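Long-range contacts in phenyl-3-pyruvate decarboxylase (Azospirillum brasilense, PDB 2NXW), which catalyses the thiamine diphosphate- and magnesium-dependent decarboxylation of indole-3-pyruvate to indole-3-acetaldehyde and carbon dioxide, a step in auxin biosynthesis: residues A[95-100]-A[142-147]; A[233-238]-A[256-261]; A[511-516]-A[536-541]. All blocks are in the same frame, centred on the assembly; numbering follows the deposited sequence.

Contact 1: residues A[95-100]-A[142-147]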
loop_
_atom_site.group_PDB
_atom_site.type_symbol
_atom_site.label_atom_id
_atom_site.label_comp_id
_atom_site.label_asym_id
_atom_site.label_seq_id
_atom_site.Cartn_x
_atom_site.Cartn_y
_atom_site.Cartn_z
ATOM N N GLY A 95 -24.688 -8.462 6.643
ATOM C CA GLY A 95 -24.642 -9.917 6.616
ATOM C C GLY A 95 -23.325 -10.444 6.072
ATOM O O GLY A 95 -22.655 -11.271 6.698
ATOM N N ALA A 96 -22.932 -9.952 4.904
ATOM C CA ALA A 96 -21.687 -10.379 4.287
ATOM C C ALA A 96 -20.445 -9.943 5.077
ATOM O O ALA A 96 -19.517 -10.732 5.271
ATOM C CB ALA A 96 -21.617 -9.847 2.840
ATOM N N PHE A 97 -20.424 -8.692 5.529
ATOM C CA PHE A 97 -19.265 -8.211 6.272
ATOM C C PHE A 97 -19.070 -8.996 7.561
ATOM O O PHE A 97 -17.948 -9.142 8.039
ATOM C CB PHE A 97 -19.400 -6.724 6.598
ATOM C CG PHE A 97 -19.203 -5.827 5.414
ATOM C CD1 PHE A 97 -18.061 -5.933 4.630
ATOM C CD2 PHE A 97 -20.168 -4.877 5.081
ATOM C CE1 PHE A 97 -17.873 -5.098 3.512
ATOM C CE2 PHE A 97 -19.999 -4.043 3.977
ATOM C CZ PHE A 97 -18.850 -4.151 3.189
ATOM N N ASN A 98 -20.172 -9.512 8.102
ATOM C CA ASN A 98 -20.135 -10.284 9.333
ATOM C C ASN A 98 -19.549 -11.689 9.142
ATOM O O ASN A 98 -19.371 -12.416 10.108
ATOM C CB ASN A 98 -21.562 -10.362 9.898
ATOM C CG ASN A 98 -21.599 -10.579 11.398
ATOM O OD1 ASN A 98 -20.646 -10.263 12.125
ATOM N ND2 ASN A 98 -22.724 -11.096 11.879
ATOM N N MET A 99 -19.255 -12.078 7.899
ATOM C CA MET A 99 -18.683 -13.396 7.630
ATOM C C MET A 99 -17.235 -13.313 7.117
ATOM O O MET A 99 -16.631 -14.323 6.769
ATOM C CB MET A 99 -19.563 -14.139 6.613
ATOM C CG MET A 99 -19.439 -15.654 6.700
ATOM S SD MET A 99 -20.670 -16.502 5.677
ATOM C CE MET A 99 -20.127 -16.027 3.986
ATOM N N VAL A 100 -16.680 -12.106 7.093
ATOM C CA VAL A 100 -15.322 -11.885 6.616
ATOM C C VAL A 100 -14.290 -12.719 7.383
ATOM O O VAL A 100 -13.399 -13.323 6.788
ATOM C CB VAL A 100 -14.981 -10.370 6.684
ATOM C CG1 VAL A 100 -13.487 -10.128 6.562
ATOM C CG2 VAL A 100 -15.721 -9.634 5.558
ATOM N N PHE A 142 -17.324 -5.871 -2.512
ATOM C CA PHE A 142 -16.564 -6.655 -3.472
ATOM C C PHE A 142 -15.067 -6.486 -3.201
ATOM O O PHE A 142 -14.315 -7.460 -3.220
ATOM C CB PHE A 142 -16.899 -6.193 -4.897
ATOM C CG PHE A 142 -16.550 -7.190 -5.965
ATOM C CD1 PHE A 142 -17.513 -8.068 -6.456
ATOM C CD2 PHE A 142 -15.262 -7.251 -6.480
ATOM C CE1 PHE A 142 -17.193 -8.999 -7.455
ATOM C CE2 PHE A 142 -14.931 -8.177 -7.478
ATOM C CZ PHE A 142 -15.901 -9.047 -7.960
ATOM N N GLN A 143 -14.643 -5.251 -2.925
ATOM C CA GLN A 143 -13.231 -4.978 -2.671
ATOM C C GLN A 143 -12.695 -5.691 -1.433
ATOM O O GLN A 143 -11.537 -6.093 -1.393
ATOM C CB GLN A 143 -12.995 -3.476 -2.546
ATOM C CG GLN A 143 -13.295 -2.715 -3.827
ATOM C CD GLN A 143 -12.508 -3.244 -5.011
ATOM O OE1 GLN A 143 -11.279 -3.270 -4.991
ATOM N NE2 GLN A 143 -13.215 -3.674 -6.051
ATOM N N VAL A 144 -13.531 -5.822 -0.413
ATOM C CA VAL A 144 -13.110 -6.514 0.791
ATOM C C VAL A 144 -13.027 -8.012 0.511
ATOM O O VAL A 144 -12.041 -8.659 0.861
ATOM C CB VAL A 144 -14.096 -6.233 1.961
ATOM C CG1 VAL A 144 -13.895 -7.236 3.086
ATOM C CG2 VAL A 144 -13.872 -4.821 2.489
ATOM N N PHE A 145 -14.040 -8.576 -0.144
ATOM C CA PHE A 145 -13.991 -10.006 -0.399
ATOM C C PHE A 145 -12.901 -10.442 -1.365
ATOM O O PHE A 145 -12.413 -11.564 -1.280
ATOM C CB PHE A 145 -15.365 -10.538 -0.825
ATOM C CG PHE A 145 -16.244 -10.895 0.348
ATOM C CD1 PHE A 145 -17.058 -9.937 0.955
ATOM C CD2 PHE A 145 -16.172 -12.165 0.909
ATOM C CE1 PHE A 145 -17.787 -10.242 2.113
ATOM C CE2 PHE A 145 -16.894 -12.482 2.070
ATOM C CZ PHE A 145 -17.701 -11.515 2.671
ATOM N N LYS A 146 -12.495 -9.545 -2.260
ATOM C CA LYS A 146 -11.440 -9.873 -3.207
ATOM C C LYS A 146 -10.133 -10.134 -2.461
ATOM O O LYS A 146 -9.252 -10.825 -2.966
ATOM C CB LYS A 146 -11.236 -8.728 -4.205
ATOM N N GLU A 147 -10.016 -9.588 -1.253
ATOM C CA GLU A 147 -8.810 -9.763 -0.445
ATOM C C GLU A 147 -8.735 -11.121 0.254
ATOM O O GLU A 147 -7.660 -11.546 0.671
ATOM C CB GLU A 147 -8.721 -8.665 0.626
ATOM C CG GLU A 147 -8.574 -7.246 0.099
ATOM C CD GLU A 147 -7.259 -7.019 -0.620
ATOM O OE1 GLU A 147 -6.217 -7.520 -0.138
ATOM O OE2 GLU A 147 -7.266 -6.323 -1.657
#
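The ring of F145 reaches with its edge toward the carbonyl of A96 in helix 94-97. Its CZ comes 3.3 Å from A96 O, which lies near the ring plane, so the carbonyl meets the weakly positive hydrogen rim. That oxygen also accepts a hydrogen bond from M99 N (3.0 Å), which makes the ring edge a second, weaker partner. F145 CE1 is 3.9 Å from A96 CB; the small A96, its CB turned toward helix 140-145, lets the ring come close to the backbone.

V144 CG1, anti to its own backbone N (chi1 164°), lies 3.9 Å from V100 CG2, and V144 CG2 meets F97 CE1 at 4.1 Å; V144 crosses both side chains at about a right angle. V100 CG2 also touches F145 CZ, at a slant to the ring. With an alanine in place of F145, the A96 methyl and V100 CG2 would probably lose their aromatic neighbour, opening a gap.

Y180 stacks on the F145 ring, and F97 of the second subunit packs on V100. G95, in the same short helix, touches thiamine diphosphate, so the contact lies next to the cofactor site. No hydrogen bond crosses it: cohesion rests on buried apolar surface and one polarised ring edge.

Contact 2: residues A[233-238]-A[256-261]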
loop_
_atom_site.group_PDB
_atom_site.type_symbol
_atom_site.label_atom_id
_atom_site.label_comp_id
_atom_site.label_asym_id
_atom_site.label_seq_id
_atom_site.Cartn_x
_atom_site.Cartn_y
_atom_site.Cartn_z
ATOM N N VAL A 233 -2.872 -32.768 0.233
ATOM C CA VAL A 233 -3.047 -34.193 -0.027
ATOM C C VAL A 233 -4.465 -34.580 0.378
ATOM O O VAL A 233 -5.138 -35.338 -0.322
ATOM C CB VAL A 233 -2.028 -35.033 0.761
ATOM C CG1 VAL A 233 -2.345 -36.536 0.607
ATOM C CG2 VAL A 233 -0.610 -34.744 0.241
ATOM N N ARG A 234 -4.926 -34.052 1.505
ATOM C CA ARG A 234 -6.285 -34.349 1.943
ATOM C C ARG A 234 -7.308 -33.623 1.070
ATOM O O ARG A 234 -8.274 -34.225 0.597
ATOM C CB ARG A 234 -6.499 -33.929 3.399
ATOM C CG ARG A 234 -7.870 -34.342 3.920
ATOM C CD ARG A 234 -8.266 -33.583 5.165
ATOM N NE ARG A 234 -7.266 -33.678 6.220
ATOM C CZ ARG A 234 -6.916 -34.804 6.830
ATOM N NH1 ARG A 234 -7.485 -35.952 6.490
ATOM N NH2 ARG A 234 -5.999 -34.776 7.784
ATOM N N ARG A 235 -7.095 -32.330 0.842
ATOM C CA ARG A 235 -8.055 -31.552 0.057
ATOM C C ARG A 235 -8.298 -32.116 -1.339
ATOM O O ARG A 235 -9.442 -32.149 -1.807
ATOM C CB ARG A 235 -7.595 -30.096 -0.056
ATOM C CG ARG A 235 -7.491 -29.353 1.281
ATOM C CD ARG A 235 -8.838 -29.180 1.986
ATOM N NE ARG A 235 -8.683 -28.320 3.160
ATOM C CZ ARG A 235 -8.775 -28.721 4.427
ATOM N NH1 ARG A 235 -9.041 -29.990 4.720
ATOM N NH2 ARG A 235 -8.571 -27.851 5.406
ATOM N N TYR A 236 -7.235 -32.580 -1.988
ATOM C CA TYR A 236 -7.347 -33.099 -3.344
ATOM C C TYR A 236 -7.611 -34.603 -3.461
ATOM O O TYR A 236 -7.582 -35.170 -4.560
ATOM C CB TYR A 236 -6.103 -32.697 -4.147
ATOM C CG TYR A 236 -5.932 -31.190 -4.261
ATOM C CD1 TYR A 236 -7.036 -30.363 -4.491
ATOM C CD2 TYR A 236 -4.679 -30.591 -4.126
ATOM C CE1 TYR A 236 -6.903 -28.977 -4.581
ATOM C CE2 TYR A 236 -4.529 -29.190 -4.218
ATOM C CZ TYR A 236 -5.652 -28.397 -4.443
ATOM O OH TYR A 236 -5.528 -27.033 -4.534
ATOM N N GLY A 237 -7.875 -35.248 -2.329
ATOM C CA GLY A 237 -8.160 -36.674 -2.346
ATOM C C GLY A 237 -7.031 -37.537 -2.880
ATOM O O GLY A 237 -7.262 -38.502 -3.608
ATOM N N LEU A 238 -5.806 -37.206 -2.498
ATOM C CA LEU A 238 -4.632 -37.938 -2.956
ATOM C C LEU A 238 -4.060 -38.945 -1.955
ATOM O O LEU A 238 -2.937 -39.402 -2.125
ATOM C CB LEU A 238 -3.540 -36.935 -3.324
ATOM C CG LEU A 238 -3.909 -36.010 -4.480
ATOM C CD1 LEU A 238 -2.826 -34.958 -4.675
ATOM C CD2 LEU A 238 -4.078 -36.858 -5.746
ATOM N N THR A 256 1.756 -32.966 8.748
ATOM C CA THR A 256 1.609 -31.652 9.363
ATOM C C THR A 256 0.288 -31.750 10.126
ATOM O O THR A 256 -0.419 -32.754 10.021
ATOM C CB THR A 256 1.453 -30.535 8.329
ATOM O OG1 THR A 256 0.355 -30.845 7.462
ATOM C CG2 THR A 256 2.743 -30.358 7.542
ATOM N N PHE A 257 -0.060 -30.716 10.884
ATOM C CA PHE A 257 -1.315 -30.745 11.630
ATOM C C PHE A 257 -2.518 -30.990 10.717
ATOM O O PHE A 257 -3.399 -31.792 11.038
ATOM C CB PHE A 257 -1.527 -29.428 12.381
ATOM C CG PHE A 257 -2.849 -29.347 13.074
ATOM C CD1 PHE A 257 -3.088 -30.080 14.233
ATOM C CD2 PHE A 257 -3.883 -28.590 12.536
ATOM C CE1 PHE A 257 -4.342 -30.058 14.841
ATOM C CE2 PHE A 257 -5.140 -28.566 13.135
ATOM C CZ PHE A 257 -5.366 -29.302 14.290
ATOM N N MET A 258 -2.566 -30.294 9.583
ATOM C CA MET A 258 -3.681 -30.459 8.656
ATOM C C MET A 258 -3.612 -31.771 7.883
ATOM O O MET A 258 -4.557 -32.125 7.174
ATOM C CB MET A 258 -3.746 -29.287 7.676
ATOM C CG MET A 258 -4.049 -27.951 8.325
ATOM S SD MET A 258 -5.814 -27.628 8.588
ATOM C CE MET A 258 -5.766 -26.491 10.025
ATOM N N GLY A 259 -2.499 -32.489 8.016
ATOM C CA GLY A 259 -2.377 -33.770 7.344
ATOM C C GLY A 259 -2.553 -34.908 8.343
ATOM O O GLY A 259 -2.453 -36.076 7.979
ATOM N N ARG A 260 -2.820 -34.559 9.601
ATOM C CA ARG A 260 -2.983 -35.542 10.672
ATOM C C ARG A 260 -4.001 -36.624 10.323
ATOM O O ARG A 260 -5.134 -36.328 9.949
ATOM C CB ARG A 260 -3.392 -34.818 11.962
ATOM C CG ARG A 260 -3.399 -35.653 13.241
ATOM C CD ARG A 260 -3.409 -34.708 14.448
ATOM N NE ARG A 260 -3.646 -35.362 15.736
ATOM C CZ ARG A 260 -4.826 -35.837 16.127
ATOM N NH1 ARG A 260 -5.878 -35.740 15.329
ATOM N NH2 ARG A 260 -4.960 -36.385 17.329
ATOM N N GLY A 261 -3.588 -37.884 10.435
ATOM C CA GLY A 261 -4.489 -38.979 10.122
ATOM C C GLY A 261 -4.247 -39.604 8.760
ATOM O O GLY A 261 -4.622 -40.750 8.518
#
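R234 reaches across to M258 in the 3-10 segment 257-259 of the central domain; it stands in the last turn of helix 231-235, which a Schellman motif with G237 at C-prime brings to an end. Its guanidinium takes M258 O side-on with two nitrogens, NE at 3.3 Å and NH2 at 3.1 Å, both from the same face of the carbonyl plane. NH2 also donates to R260 O at 2.8 Å, meeting it from above its carbonyl plane. All three bonds are bent, and M258 O is tilted some 20° from the guanidinium plane. An arginine suits the place because one flat, many-donor group can join two carbonyls at and just after the 3-10 segment.

CG anti to the backbone N (chi1 -175°) and a bend at chi3 bring NE and NH2 onto the loop. G261, at positive phi, would jam a CB against the preceding carbonyl, and glycine avoids this.

Further out, R235 lays NH2 4.2 Å from M258 SD, but its polar end is committed to the carbonyls of K110 and E109. The R260 side chain starts away from R234, and its NH1 forms a salt bridge with D412, while Y420 OH bonds to M258 N. The helix end itself is closed by G237 N to R234 O and by L238 N, which donates to V233 O at 2.9 Å.

Contact 3: residues A[511-516]-A[536-541]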
loop_
_atom_site.group_PDB
_atom_site.type_symbol
_atom_site.label_atom_id
_atom_site.label_comp_id
_atom_site.label_asym_id
_atom_site.label_seq_id
_atom_site.Cartn_x
_atom_site.Cartn_y
_atom_site.Cartn_z
ATOM N N VAL A 511 -25.039 -30.398 31.633
ATOM C CA VAL A 511 -24.657 -30.793 32.974
ATOM C C VAL A 511 -23.311 -30.172 33.321
ATOM O O VAL A 511 -22.385 -30.182 32.514
ATOM C CB VAL A 511 -24.597 -32.344 33.132
ATOM C CG1 VAL A 511 -23.581 -32.947 32.210
ATOM C CG2 VAL A 511 -24.294 -32.710 34.584
ATOM N N ARG A 512 -23.223 -29.599 34.519
ATOM C CA ARG A 512 -21.968 -29.012 34.989
ATOM C C ARG A 512 -21.302 -30.063 35.867
ATOM O O ARG A 512 -21.926 -30.607 36.784
ATOM C CB ARG A 512 -22.232 -27.747 35.805
ATOM C CG ARG A 512 -20.993 -27.221 36.540
ATOM C CD ARG A 512 -21.245 -25.885 37.230
ATOM N NE ARG A 512 -21.210 -24.777 36.280
ATOM C CZ ARG A 512 -20.980 -23.513 36.613
ATOM N NH1 ARG A 512 -20.787 -23.182 37.888
ATOM N NH2 ARG A 512 -20.855 -22.590 35.672
ATOM N N VAL A 513 -20.045 -30.363 35.580
ATOM C CA VAL A 513 -19.312 -31.358 36.348
ATOM C C VAL A 513 -18.055 -30.732 36.946
ATOM O O VAL A 513 -17.389 -29.915 36.300
ATOM C CB VAL A 513 -18.935 -32.606 35.476
ATOM C CG1 VAL A 513 -20.210 -33.325 35.027
ATOM C CG2 VAL A 513 -18.116 -32.198 34.256
ATOM N N ARG A 514 -17.761 -31.096 38.195
ATOM C CA ARG A 514 -16.590 -30.576 38.905
ATOM C C ARG A 514 -15.552 -31.629 39.282
ATOM O O ARG A 514 -14.377 -31.299 39.469
ATOM C CB ARG A 514 -17.026 -29.843 40.171
ATOM C CG ARG A 514 -17.750 -28.539 39.906
ATOM C CD ARG A 514 -18.008 -27.768 41.208
ATOM N NE ARG A 514 -18.592 -26.461 40.941
ATOM C CZ ARG A 514 -17.899 -25.407 40.521
ATOM N NH1 ARG A 514 -16.589 -25.508 40.331
ATOM N NH2 ARG A 514 -18.520 -24.261 40.286
ATOM N N THR A 515 -15.973 -32.883 39.431
ATOM C CA THR A 515 -15.030 -33.939 39.786
ATOM C C THR A 515 -14.807 -34.922 38.653
ATOM O O THR A 515 -15.602 -35.005 37.701
ATOM C CB THR A 515 -15.504 -34.741 41.005
ATOM O OG1 THR A 515 -16.684 -35.476 40.659
ATOM C CG2 THR A 515 -15.818 -33.816 42.162
ATOM N N ARG A 516 -13.716 -35.674 38.745
ATOM C CA ARG A 516 -13.413 -36.650 37.727
ATOM C C ARG A 516 -14.493 -37.725 37.643
ATOM O O ARG A 516 -14.808 -38.202 36.556
ATOM C CB ARG A 516 -12.033 -37.248 37.984
ATOM C CG ARG A 516 -10.939 -36.196 37.846
ATOM C CD ARG A 516 -9.543 -36.771 37.738
ATOM N NE ARG A 516 -9.054 -37.348 38.987
ATOM C CZ ARG A 516 -7.767 -37.542 39.252
ATOM N NH1 ARG A 516 -6.846 -37.194 38.358
ATOM N NH2 ARG A 516 -7.400 -38.103 40.400
ATOM N N ILE A 536 -21.566 -30.889 28.135
ATOM C CA ILE A 536 -20.900 -31.225 29.388
ATOM C C ILE A 536 -20.012 -30.028 29.720
ATOM O O ILE A 536 -19.028 -29.766 29.020
ATOM C CB ILE A 536 -20.018 -32.492 29.255
ATOM C CG1 ILE A 536 -20.884 -33.698 28.855
ATOM C CG2 ILE A 536 -19.308 -32.773 30.601
ATOM C CD1 ILE A 536 -20.072 -34.931 28.476
ATOM N N GLU A 537 -20.376 -29.303 30.772
ATOM C CA GLU A 537 -19.619 -28.130 31.200
ATOM C C GLU A 537 -18.642 -28.593 32.273
ATOM O O GLU A 537 -19.030 -28.796 33.432
ATOM C CB GLU A 537 -20.578 -27.072 31.750
ATOM C CG GLU A 537 -19.862 -25.819 32.216
ATOM C CD GLU A 537 -20.771 -24.845 32.924
ATOM O OE1 GLU A 537 -21.848 -25.253 33.419
ATOM O OE2 GLU A 537 -20.391 -23.658 33.002
ATOM N N ALA A 538 -17.382 -28.751 31.881
ATOM C CA ALA A 538 -16.345 -29.235 32.789
ATOM C C ALA A 538 -15.630 -28.079 33.450
ATOM O O ALA A 538 -14.944 -27.313 32.775
ATOM C CB ALA A 538 -15.345 -30.093 32.028
ATOM N N MET A 539 -15.797 -27.948 34.764
ATOM C CA MET A 539 -15.131 -26.877 35.500
ATOM C C MET A 539 -13.661 -27.263 35.687
ATOM O O MET A 539 -13.342 -28.363 36.129
ATOM C CB MET A 539 -15.810 -26.669 36.854
ATOM C CG MET A 539 -17.330 -26.483 36.764
ATOM S SD MET A 539 -17.835 -25.214 35.540
ATOM C CE MET A 539 -17.264 -23.725 36.375
ATOM N N ILE A 540 -12.767 -26.351 35.326
ATOM C CA ILE A 540 -11.330 -26.594 35.414
ATOM C C ILE A 540 -10.677 -25.404 36.105
ATOM O O ILE A 540 -11.006 -24.264 35.803
ATOM C CB ILE A 540 -10.725 -26.716 33.998
ATOM C CG1 ILE A 540 -11.400 -27.860 33.245
ATOM C CG2 ILE A 540 -9.205 -26.928 34.069
ATOM C CD1 ILE A 540 -10.996 -27.940 31.764
ATOM N N PRO A 541 -9.753 -25.653 37.048
ATOM C CA PRO A 541 -9.121 -24.503 37.705
ATOM C C PRO A 541 -8.180 -23.742 36.761
ATOM O O PRO A 541 -7.652 -24.301 35.795
ATOM C CB PRO A 541 -8.323 -25.138 38.852
ATOM C CG PRO A 541 -8.974 -26.469 39.076
ATOM C CD PRO A 541 -9.351 -26.923 37.681
HETATM O O HOH W 1 -12.876 -29.318 38.572
#
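R512 and E537 stand side by side on neighbouring parallel strands, on the same face of the sheet, and form a two-pronged salt bridge. From the backbone outward, R512 CB lies 3.5 Å from E537 OE1, and CG packs against M539 CG. CG sits anti to the backbone N (chi1 170°), which carries the chain alongside the glutamate; the bend at chi3 then presents the nitrogens. CD rests near M539 SD. NE gives a nearly straight bond to E537 OE1 (3.0 Å, 174°), and NH2 a more bent one to OE2 at 2.9 Å. Both meet the carboxylate from above its plane, the two flat groups being turned 65° apart. At the tip, M539 CE lies 3.7 Å over the centre of the guanidinium. Methionine can cover that flat face while its CG lies over the rim of the R514 guanidinium.

The charges have second partners: D496 pairs with R512 NH2, and E537 also accepts from N475, F499 N and A500 N, donors that would probably favour its ionised form. In the parallel ladder, E537 N donates to V511 O, V513 N to E537 O, and M539 N to V513 O at 3.0 Å. Where the strands end, a water donates to both R514 O and M539 O.

On the other face, V513 CG2 packs 3.9 Å from I536 CG2, branched residues suited to a strand facing a helix. Helix 516-528 connects the two strands in a beta-alpha-beta unit and packs on V511, V513 and I536. A538 meets helix 376-388; strand 470-475 borders 534-539, and 509-513 is the outermost strand of this sheet within the chain.

Overall arrangement
Along the chain the three contacts come in series, none crossing or enclosing another. Contact 1 closes a loop of 41 residues that includes helix 100-108 and strand 113-119, within the N-terminal part of the chain. Contact 2 closes a shorter one of 17 residues, through helix 239-249 and strand 253-255 of the central domain. Contact 3 closes 19 residues around helix 516-528, at the edge of the C-terminal sheet. No two of them touch. Contact 1 includes a cofactor-touching residue, and in contact 3 the side chain of M539 lies about 10 Å from the magnesium ion; contact 2 lies away from these sites, with the M258 side chain about 14 Å from thiamine diphosphate.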